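Local atomic coordinates of tyrosine-protein kinase receptor torso (Bombyx mori, PDB entry 5AOQ), a protein that binds prothoracicotropic hormone through its extracellular region and, as a probable receptor tyrosine kinase, stimulates MAPK signalling and takes part in initiating metamorphosis. Residues A[155-163]-A[232-242]; A[193-201]-A[212-220]. All blocks are in the same frame, centred on the assembly; numbering follows the deposited sequence.

Interaction 1 (A[155-163]-A[232-242]). With NAG (2-acetamido-2-deoxy-beta-D-glucopyranose), chain E; NAG (2-acetamido-2-deoxy-beta-D-glucopyranose), chain B.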
loop_
_atom_site.group_PDB
_atom_site.type_symbol
_atom_site.label_atom_id
_atom_site.label_comp_id
_atom_site.label_asym_id
_atom_site.label_seq_id
_atom_site.Cartn_x
_atom_site.Cartn_y
_atom_site.Cartn_z
ATOM N N TYR A 155 -23.927 16.152 20.396
ATOM C CA TYR A 155 -23.988 15.006 19.497
ATOM C C TYR A 155 -23.355 15.354 18.149
ATOM O O TYR A 155 -23.093 14.471 17.331
ATOM C CB TYR A 155 -25.439 14.556 19.302
ATOM C CG TYR A 155 -25.591 13.146 18.771
ATOM C CD1 TYR A 155 -25.603 12.058 19.637
ATOM C CD2 TYR A 155 -25.725 12.901 17.411
ATOM C CE1 TYR A 155 -25.743 10.768 19.163
ATOM C CE2 TYR A 155 -25.866 11.611 16.928
ATOM C CZ TYR A 155 -25.873 10.550 17.809
ATOM O OH TYR A 155 -26.013 9.264 17.336
ATOM N N ASN A 156 -23.112 16.644 17.924
ATOM C CA ASN A 156 -22.510 17.112 16.677
ATOM C C ASN A 156 -21.706 18.399 16.845
ATOM O O ASN A 156 -22.253 19.430 17.224
ATOM C CB ASN A 156 -23.597 17.332 15.624
ATOM C CG ASN A 156 -23.034 17.470 14.221
ATOM O OD1 ASN A 156 -22.056 18.182 13.999
ATOM N ND2 ASN A 156 -23.658 16.793 13.264
ATOM N N VAL A 157 -20.416 18.342 16.534
ATOM C CA VAL A 157 -19.538 19.496 16.705
ATOM C C VAL A 157 -19.820 20.570 15.652
ATOM O O VAL A 157 -20.103 20.259 14.498
ATOM C CB VAL A 157 -18.043 19.089 16.629
ATOM C CG1 VAL A 157 -17.657 18.215 17.812
ATOM C CG2 VAL A 157 -17.721 18.395 15.306
ATOM N N THR A 158 -19.762 21.833 16.070
ATOM C CA THR A 158 -20.005 22.968 15.179
ATOM C C THR A 158 -18.709 23.749 15.004
ATOM O O THR A 158 -18.064 24.134 15.981
ATOM C CB THR A 158 -21.111 23.898 15.706
ATOM O OG1 THR A 158 -20.778 24.351 17.024
ATOM C CG2 THR A 158 -22.448 23.169 15.736
ATOM N N GLN A 159 -18.342 23.983 13.750
ATOM C CA GLN A 159 -17.001 24.438 13.403
ATOM C C GLN A 159 -16.962 25.884 12.925
ATOM O O GLN A 159 -17.758 26.290 12.077
ATOM C CB GLN A 159 -16.422 23.536 12.312
ATOM C CG GLN A 159 -16.768 22.065 12.481
ATOM C CD GLN A 159 -16.284 21.215 11.327
ATOM O OE1 GLN A 159 -15.638 21.709 10.403
ATOM N NE2 GLN A 159 -16.608 19.928 11.366
ATOM N N GLU A 160 -16.030 26.652 13.482
ATOM C CA GLU A 160 -15.730 27.984 12.975
ATOM C C GLU A 160 -14.368 27.926 12.299
ATOM O O GLU A 160 -13.550 27.057 12.604
ATOM C CB GLU A 160 -15.748 29.026 14.096
ATOM C CG GLU A 160 -14.573 28.951 15.059
ATOM C CD GLU A 160 -14.654 29.998 16.156
ATOM O OE1 GLU A 160 -15.774 30.468 16.452
ATOM O OE2 GLU A 160 -13.598 30.355 16.719
ATOM N N PHE A 161 -14.130 28.855 11.383
ATOM C CA PHE A 161 -12.914 28.844 10.582
ATOM C C PHE A 161 -12.486 30.249 10.191
ATOM O O PHE A 161 -13.319 31.143 10.036
ATOM C CB PHE A 161 -13.134 27.990 9.336
ATOM C CG PHE A 161 -14.491 28.168 8.723
ATOM C CD1 PHE A 161 -14.724 29.171 7.802
ATOM C CD2 PHE A 161 -15.540 27.338 9.082
ATOM C CE1 PHE A 161 -15.975 29.341 7.241
ATOM C CE2 PHE A 161 -16.793 27.506 8.529
ATOM C CZ PHE A 161 -17.012 28.506 7.606
ATOM N N LYS A 162 -11.179 30.433 10.030
ATOM C CA LYS A 162 -10.622 31.712 9.609
ATOM C C LYS A 162 -9.580 31.488 8.525
ATOM O O LYS A 162 -8.925 30.445 8.492
ATOM C CB LYS A 162 -10.003 32.456 10.793
ATOM C CG LYS A 162 -11.010 32.922 11.830
ATOM C CD LYS A 162 -10.320 33.629 12.986
ATOM C CE LYS A 162 -11.327 34.208 13.966
ATOM N NZ LYS A 162 -10.666 34.827 15.150
ATOM N N TYR A 163 -9.434 32.471 7.641
ATOM C CA TYR A 163 -8.490 32.376 6.536
ATOM C C TYR A 163 -7.554 33.569 6.512
ATOM O O TYR A 163 -7.902 34.660 6.964
ATOM C CB TYR A 163 -9.239 32.277 5.210
ATOM C CG TYR A 163 -10.297 31.205 5.217
ATOM C CD1 TYR A 163 -9.987 29.893 4.892
ATOM C CD2 TYR A 163 -11.607 31.502 5.563
ATOM C CE1 TYR A 163 -10.951 28.910 4.904
ATOM C CE2 TYR A 163 -12.578 30.526 5.577
ATOM C CZ TYR A 163 -12.245 29.232 5.248
ATOM O OH TYR A 163 -13.210 28.254 5.263
ATOM N N HIS A 232 -18.329 11.973 19.549
ATOM C CA HIS A 232 -19.747 12.054 19.218
ATOM C C HIS A 232 -20.017 11.603 17.786
ATOM O O HIS A 232 -21.140 11.722 17.294
ATOM C CB HIS A 232 -20.254 13.480 19.432
ATOM C CG HIS A 232 -20.008 14.001 20.813
ATOM N ND1 HIS A 232 -20.689 13.533 21.916
ATOM C CD2 HIS A 232 -19.158 14.951 21.270
ATOM C CE1 HIS A 232 -20.266 14.169 22.994
ATOM N NE2 HIS A 232 -19.338 15.034 22.629
ATOM N N GLY A 233 -18.983 11.092 17.122
ATOM C CA GLY A 233 -19.121 10.567 15.775
ATOM C C GLY A 233 -18.517 11.478 14.727
ATOM O O GLY A 233 -17.695 12.342 15.038
ATOM N N THR A 234 -18.928 11.276 13.479
ATOM C CA THR A 234 -18.414 12.052 12.359
ATOM C C THR A 234 -19.277 13.279 12.102
ATOM O O THR A 234 -20.505 13.200 12.121
ATOM C CB THR A 234 -18.354 11.213 11.067
ATOM O OG1 THR A 234 -17.617 10.008 11.305
ATOM C CG2 THR A 234 -17.692 12.000 9.940
ATOM N N THR A 235 -18.619 14.409 11.869
ATOM C CA THR A 235 -19.299 15.633 11.473
ATOM C C THR A 235 -18.757 16.124 10.141
ATOM O O THR A 235 -17.645 16.653 10.066
ATOM C CB THR A 235 -19.142 16.742 12.526
ATOM O OG1 THR A 235 -19.765 16.335 13.750
ATOM C CG2 THR A 235 -19.784 18.038 12.041
ATOM N N LYS A 236 -19.549 15.936 9.091
ATOM C CA LYS A 236 -19.194 16.421 7.767
ATOM C C LYS A 236 -19.601 17.883 7.655
ATOM O O LYS A 236 -20.733 18.249 7.976
ATOM C CB LYS A 236 -19.862 15.579 6.681
ATOM C CG LYS A 236 -19.752 14.080 6.921
ATOM C CD LYS A 236 -20.068 13.289 5.663
ATOM C CE LYS A 236 -20.099 11.793 5.936
ATOM N NZ LYS A 236 -21.415 11.343 6.465
ATOM N N HIS A 237 -18.671 18.713 7.198
ATOM C CA HIS A 237 -18.855 20.158 7.203
ATOM C C HIS A 237 -18.367 20.794 5.908
ATOM O O HIS A 237 -17.165 20.959 5.700
ATOM C CB HIS A 237 -18.120 20.767 8.400
ATOM C CG HIS A 237 -18.103 22.262 8.407
ATOM N ND1 HIS A 237 -19.180 23.019 8.815
ATOM C CD2 HIS A 237 -17.136 23.142 8.054
ATOM C CE1 HIS A 237 -18.876 24.301 8.714
ATOM N NE2 HIS A 237 -17.642 24.403 8.256
ATOM N N LYS A 238 -19.308 21.132 5.031
ATOM C CA LYS A 238 -18.978 21.822 3.791
ATOM C C LYS A 238 -18.683 23.288 4.073
ATOM O O LYS A 238 -19.247 23.877 4.997
ATOM C CB LYS A 238 -20.118 21.705 2.776
ATOM C CG LYS A 238 -20.337 20.303 2.235
ATOM C CD LYS A 238 -21.437 20.289 1.184
ATOM C CE LYS A 238 -21.643 18.897 0.609
ATOM N NZ LYS A 238 -22.729 18.868 -0.409
ATOM N N TYR A 239 -17.794 23.872 3.278
ATOM C CA TYR A 239 -17.460 25.284 3.420
ATOM C C TYR A 239 -16.753 25.795 2.171
ATOM O O TYR A 239 -16.026 25.053 1.517
ATOM C CB TYR A 239 -16.585 25.501 4.657
ATOM C CG TYR A 239 -15.193 24.923 4.531
ATOM C CD1 TYR A 239 -14.940 23.599 4.860
ATOM C CD2 TYR A 239 -14.133 25.699 4.085
ATOM C CE1 TYR A 239 -13.674 23.064 4.747
ATOM C CE2 TYR A 239 -12.862 25.174 3.970
ATOM C CZ TYR A 239 -12.640 23.856 4.300
ATOM O OH TYR A 239 -11.375 23.326 4.189
ATOM N N LYS A 240 -16.964 27.069 1.857
ATOM C CA LYS A 240 -16.382 27.682 0.669
ATOM C C LYS A 240 -15.348 28.730 1.069
ATOM O O LYS A 240 -15.588 29.536 1.967
ATOM C CB LYS A 240 -17.480 28.310 -0.194
ATOM C CG LYS A 240 -17.013 28.798 -1.557
ATOM C CD LYS A 240 -18.165 29.411 -2.340
ATOM C CE LYS A 240 -17.733 29.854 -3.730
ATOM N NZ LYS A 240 -17.278 28.711 -4.567
ATOM N N THR A 241 -14.200 28.718 0.399
ATOM C CA THR A 241 -13.154 29.697 0.672
ATOM C C THR A 241 -13.579 31.074 0.168
ATOM O O THR A 241 -14.180 31.187 -0.900
ATOM C CB THR A 241 -11.817 29.302 0.019
ATOM O OG1 THR A 241 -11.993 29.155 -1.395
ATOM C CG2 THR A 241 -11.299 27.995 0.604
ATOM N N PRO A 242 -13.267 32.130 0.938
ATOM C CA PRO A 242 -13.778 33.469 0.621
ATOM C C PRO A 242 -13.252 34.023 -0.699
ATOM O O PRO A 242 -12.270 33.518 -1.244
ATOM C CB PRO A 242 -13.283 34.317 1.796
ATOM C CG PRO A 242 -12.070 33.614 2.282
ATOM C CD PRO A 242 -12.348 32.153 2.089
HETATM C C1 NAG E . -21.432 22.766 20.008
HETATM C C2 NAG E . -21.855 21.433 20.625
HETATM C C3 NAG E . -23.146 20.932 19.976
HETATM C C4 NAG E . -24.222 22.015 19.965
HETATM C C5 NAG E . -23.669 23.336 19.435
HETATM C C6 NAG E . -24.636 24.491 19.581
HETATM C C7 NAG E . -20.061 19.980 21.490
HETATM C C8 NAG E . -19.031 18.947 21.137
HETATM N N2 NAG E . -20.798 20.434 20.473
HETATM O O3 NAG E . -23.617 19.790 20.682
HETATM O O4 NAG E . -25.275 21.619 19.092
HETATM O O5 NAG E . -22.484 23.699 20.154
HETATM O O6 NAG E . -25.835 24.104 20.240
HETATM O O7 NAG E . -20.206 20.385 22.637
HETATM C C1 NAG B . -26.408 21.027 19.759
HETATM C C2 NAG B . -27.677 21.481 19.054
HETATM C C3 NAG B . -28.896 20.908 19.765
HETATM C C4 NAG B . -28.783 19.392 19.865
HETATM C C5 NAG B . -27.440 18.981 20.474
HETATM C C6 NAG B . -27.204 17.489 20.410
HETATM C C7 NAG B . -28.321 23.591 17.969
HETATM C C8 NAG B . -28.308 25.088 18.063
HETATM N N2 NAG B . -27.755 22.933 18.987
HETATM O O3 NAG B . -30.076 21.261 19.052
HETATM O O4 NAG B . -29.833 18.882 20.680
HETATM O O5 NAG B . -26.353 19.600 19.768
HETATM O O6 NAG B . -25.956 17.131 20.989
HETATM O O7 NAG B . -28.823 23.004 17.014
#

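Interaction 2 (A[193-201]-A[212-220])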
loop_
_atom_site.group_PDB
_atom_site.type_symbol
_atom_site.label_atom_id
_atom_site.label_comp_id
_atom_site.label_asym_id
_atom_site.label_seq_id
_atom_site.Cartn_x
_atom_site.Cartn_y
_atom_site.Cartn_z
ATOM N N ASN A 193 -9.795 16.765 5.357
ATOM C CA ASN A 193 -10.188 17.957 4.608
ATOM C C ASN A 193 -9.855 17.852 3.126
ATOM O O ASN A 193 -8.774 17.387 2.752
ATOM C CB ASN A 193 -9.520 19.202 5.195
ATOM C CG ASN A 193 -9.931 20.476 4.480
ATOM O OD1 ASN A 193 -11.112 20.694 4.209
ATOM N ND2 ASN A 193 -8.956 21.322 4.169
ATOM N N ILE A 194 -10.792 18.292 2.290
ATOM C CA ILE A 194 -10.615 18.255 0.843
ATOM C C ILE A 194 -11.264 19.472 0.180
ATOM O O ILE A 194 -12.256 20.007 0.680
ATOM C CB ILE A 194 -11.206 16.950 0.249
ATOM C CG1 ILE A 194 -10.947 16.850 -1.259
ATOM C CG2 ILE A 194 -12.700 16.857 0.539
ATOM C CD1 ILE A 194 -9.481 16.793 -1.638
ATOM N N CYS A 195 -10.691 19.906 -0.941
ATOM C CA CYS A 195 -11.238 21.013 -1.723
ATOM C C CYS A 195 -11.285 20.662 -3.205
ATOM O O CYS A 195 -10.582 19.760 -3.657
ATOM C CB CYS A 195 -10.409 22.281 -1.523
ATOM S SG CYS A 195 -10.397 22.928 0.157
ATOM N N GLN A 196 -12.099 21.396 -3.958
ATOM C CA GLN A 196 -12.286 21.139 -5.383
ATOM C C GLN A 196 -10.990 21.301 -6.175
ATOM O O GLN A 196 -10.821 20.678 -7.224
ATOM C CB GLN A 196 -13.360 22.076 -5.953
ATOM C CG GLN A 196 -13.738 21.806 -7.402
ATOM C CD GLN A 196 -14.776 22.786 -7.920
ATOM O OE1 GLN A 196 -15.392 23.522 -7.149
ATOM N NE2 GLN A 196 -14.968 22.804 -9.234
ATOM N N ASN A 197 -10.081 22.135 -5.672
ATOM C CA ASN A 197 -8.823 22.408 -6.365
ATOM C C ASN A 197 -7.612 22.391 -5.431
ATOM O O ASN A 197 -6.653 23.139 -5.627
ATOM C CB ASN A 197 -8.909 23.755 -7.087
ATOM C CG ASN A 197 -9.944 23.754 -8.194
ATOM O OD1 ASN A 197 -9.677 23.305 -9.308
ATOM N ND2 ASN A 197 -11.138 24.255 -7.891
ATOM N N THR A 198 -7.663 21.535 -4.417
ATOM C CA THR A 198 -6.521 21.310 -3.537
ATOM C C THR A 198 -6.510 19.855 -3.091
ATOM O O THR A 198 -7.555 19.288 -2.769
ATOM C CB THR A 198 -6.550 22.231 -2.300
ATOM O OG1 THR A 198 -6.615 23.599 -2.720
ATOM C CG2 THR A 198 -5.304 22.028 -1.445
ATOM N N ASN A 199 -5.325 19.254 -3.075
ATOM C CA ASN A 199 -5.190 17.857 -2.690
ATOM C C ASN A 199 -5.547 17.629 -1.228
ATOM O O ASN A 199 -5.377 18.508 -0.382
ATOM C CB ASN A 199 -3.767 17.364 -2.962
ATOM C CG ASN A 199 -3.514 17.096 -4.434
ATOM O OD1 ASN A 199 -4.402 16.641 -5.157
ATOM N ND2 ASN A 199 -2.298 17.376 -4.886
ATOM N N MET A 200 -6.053 16.433 -0.956
ATOM C CA MET A 200 -6.568 16.068 0.356
ATOM C C MET A 200 -5.545 16.260 1.469
ATOM O O MET A 200 -4.341 16.119 1.250
ATOM C CB MET A 200 -7.034 14.615 0.318
ATOM C CG MET A 200 -7.698 14.115 1.585
ATOM S SD MET A 200 -8.191 12.385 1.457
ATOM C CE MET A 200 -6.657 11.592 0.973
ATOM N N LYS A 201 -6.035 16.584 2.663
ATOM C CA LYS A 201 -5.197 16.646 3.856
ATOM C C LYS A 201 -5.903 15.997 5.039
ATOM O O LYS A 201 -7.084 16.241 5.276
ATOM C CB LYS A 201 -4.833 18.094 4.192
ATOM C CG LYS A 201 -4.007 18.237 5.465
ATOM C CD LYS A 201 -3.568 19.672 5.702
ATOM C CE LYS A 201 -2.806 19.799 7.014
ATOM N NZ LYS A 201 -2.327 21.186 7.261
ATOM N N SER A 212 -7.564 22.339 17.224
ATOM C CA SER A 212 -7.409 23.271 16.115
ATOM C C SER A 212 -6.774 22.555 14.936
ATOM O O SER A 212 -5.915 21.692 15.119
ATOM C CB SER A 212 -6.556 24.470 16.529
ATOM O OG SER A 212 -5.255 24.058 16.910
ATOM N N PHE A 213 -7.196 22.918 13.729
ATOM C CA PHE A 213 -6.688 22.277 12.523
ATOM C C PHE A 213 -6.285 23.302 11.475
ATOM O O PHE A 213 -7.098 24.120 11.052
ATOM C CB PHE A 213 -7.737 21.326 11.949
ATOM C CG PHE A 213 -7.283 20.598 10.718
ATOM C CD1 PHE A 213 -6.308 19.621 10.797
ATOM C CD2 PHE A 213 -7.837 20.884 9.484
ATOM C CE1 PHE A 213 -5.888 18.946 9.667
ATOM C CE2 PHE A 213 -7.424 20.210 8.350
ATOM C CZ PHE A 213 -6.447 19.242 8.442
ATOM N N ASP A 214 -5.025 23.242 11.054
ATOM C CA ASP A 214 -4.506 24.163 10.052
ATOM C C ASP A 214 -4.637 23.564 8.657
ATOM O O ASP A 214 -4.559 22.347 8.486
ATOM C CB ASP A 214 -3.043 24.503 10.340
ATOM C CG ASP A 214 -2.833 25.032 11.743
ATOM O OD1 ASP A 214 -3.775 25.633 12.299
ATOM O OD2 ASP A 214 -1.724 24.850 12.289
ATOM N N VAL A 215 -4.840 24.429 7.668
ATOM C CA VAL A 215 -4.888 24.015 6.271
ATOM C C VAL A 215 -4.095 24.997 5.419
ATOM O O VAL A 215 -4.087 26.198 5.689
ATOM C CB VAL A 215 -6.337 23.928 5.750
ATOM C CG1 VAL A 215 -6.359 23.458 4.300
ATOM C CG2 VAL A 215 -7.154 22.991 6.619
ATOM N N GLU A 216 -3.429 24.475 4.394
ATOM C CA GLU A 216 -2.608 25.295 3.514
ATOM C C GLU A 216 -2.887 25.000 2.046
ATOM O O GLU A 216 -3.607 24.057 1.714
ATOM C CB GLU A 216 -1.125 25.072 3.817
ATOM C CG GLU A 216 -0.753 25.302 5.274
ATOM C CD GLU A 216 0.714 25.040 5.552
ATOM O OE1 GLU A 216 1.470 24.793 4.589
ATOM O OE2 GLU A 216 1.110 25.081 6.735
ATOM N N ASN A 217 -2.309 25.823 1.177
ATOM C CA ASN A 217 -2.431 25.661 -0.267
ATOM C C ASN A 217 -3.871 25.795 -0.759
ATOM O O ASN A 217 -4.226 25.261 -1.811
ATOM C CB ASN A 217 -1.862 24.306 -0.692
ATOM C CG ASN A 217 -0.538 23.997 -0.020
ATOM O OD1 ASN A 217 0.223 24.903 0.322
ATOM N ND2 ASN A 217 -0.259 22.713 0.180
ATOM N N LEU A 218 -4.695 26.510 0.002
ATOM C CA LEU A 218 -6.060 26.807 -0.419
ATOM C C LEU A 218 -6.059 27.898 -1.481
ATOM O O LEU A 218 -5.059 28.592 -1.666
ATOM C CB LEU A 218 -6.918 27.232 0.774
ATOM C CG LEU A 218 -7.217 26.162 1.825
ATOM C CD1 LEU A 218 -7.934 26.780 3.015
ATOM C CD2 LEU A 218 -8.045 25.034 1.230
ATOM N N VAL A 219 -7.183 28.040 -2.176
ATOM C CA VAL A 219 -7.335 29.066 -3.203
ATOM C C VAL A 219 -8.668 29.793 -3.057
ATOM O O VAL A 219 -9.546 29.361 -2.308
ATOM C CB VAL A 219 -7.226 28.460 -4.617
ATOM C CG1 VAL A 219 -5.860 27.826 -4.813
ATOM C CG2 VAL A 219 -8.330 27.440 -4.854
ATOM N N LEU A 220 -8.813 30.897 -3.782
ATOM C CA LEU A 220 -10.011 31.724 -3.697
ATOM C C LEU A 220 -11.216 31.080 -4.376
ATOM O O LEU A 220 -11.084 30.418 -5.406
ATOM C CB LEU A 220 -9.750 33.097 -4.319
ATOM C CG LEU A 220 -8.681 33.956 -3.641
ATOM C CD1 LEU A 220 -8.380 35.191 -4.475
ATOM C CD2 LEU A 220 -9.116 34.353 -2.238
#

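Interaction 1 (A[155-163]-A[232-242])
Gln-159 sets CG anti to its carbonyl carbon (chi1 -39°), and His-237 swings its ring away from the backbone N (chi1 173°). This lays the glutamine chain over the imidazole, between the two sheets of the beta-sandwich of the second fibronectin type III domain. Strand 159-163 edges the three-stranded sheet, and strand 233-240 edges the four-stranded one. The axes of these two segments come within 9.6 Å, with 33° between their N-to-C directions. Gln-159 CB sits over the centre of the imidazole face of His-237, a CH-pi contact 4.2 Å from the centroid. Phe-161 CE2 meets the edge of the same imidazole. Tyr-239 CB lies over one face of Phe-161, 4.2 Å from Phe-161 CZ. The rings of Phe-161, His-237 and Tyr-239 form an aromatic cluster. Tyr-239 pairs edge-to-face with Phe-177, and its OH probably hydrogen-bonds to the side chain of Asn-193. Near the glycan, Val-157 N makes a weak hydrogen bond to Thr-235 OG1 (3.5 Å). Val-157 CG2 packs against Thr-235, while CG1 touches the acetamido methyl C8 of the first N-acetylglucosamine at 3.7 Å. At the far end, Pro-242 CD lies over one face of Tyr-163, 3.6 Å from Tyr-163 CD2.

Interaction 2 (A[193-201]-A[212-220])
Phe-213 begins the contact by laying its ring beside the long aliphatic chain of Lys-201, with CZ 4.0 Å from CE. The chain and the ring point opposite ways as they pass. Asn-193 CB touches the same ring at CE2, 3.9 Å away. At Asp-214 the backbone carbonyl takes over. Lys-201 is extended throughout, starting with CG anti to the backbone N (chi1 177°). This carries NZ to Asp-214 O, where it hydrogen-bonds at 2.8 Å from above the carbonyl plane, 54° out of it. Val-215 turns both methyls to the end of the Asn-193 side chain. Asn-193 and Lys-201 are themselves a hydrogen-bonded pair of one hairpin, so their side chains face strand 212-216 together. Glu-216 adds a carboxylate whose OE2 lies 5.2 Å from Lys-201 NZ, a distance that may allow a favourable charge effect, without contact. With an alanine here instead of Lys-201, Asp-214 O would probably lose its ammonium partner and a gap would be likely to open beside the Phe-213 ring. Asn-217 turns the chain with a positive phi (63°). Its O is 3.0 Å from Thr-198 OG1, though that hydroxyl proton has another acceptor within reach. Leu-218 sends CD2 back toward Cys-195 SG, which is tied to Cys-224 by a disulfide, so the leucine packs beside the bridge. Val-219 closes the contact, its CG2 4.3 Å from Asn-197 CB; both residues also pack on Tyr-102 of a hormone chain. The hairpin of strands 189-195 and 198-205 thus lies across from strand 212-218 of the other sheet, as strands C and C' face strand E in a fibronectin type III sandwich.

How the interactions relate
Both contacts belong to the second fibronectin type III domain, the one that binds the PTTH dimer. The centres of interaction 1 and interaction 2 are about 13 Å apart. Each joins the three-stranded sheet (159-167, 171-179, 212-218) to the four-stranded one (198-205, 189-195, 223-230, 233-240). Interaction 1 packs strand 159-167 against strand 233-240, the first and last strands of the domain, and interaction 2 is nested within the chain between them. They meet directly: Thr-241 OG1, held by Asp-222 N, probably also hydrogen-bonds to Val-219 O. The two contacts thus join edge strands of the two sheets, 159-167 with 233-240 and 212-218 with 198-205. Interaction 2 has more of its residues near the hormone, while interaction 1 extends to the glycan.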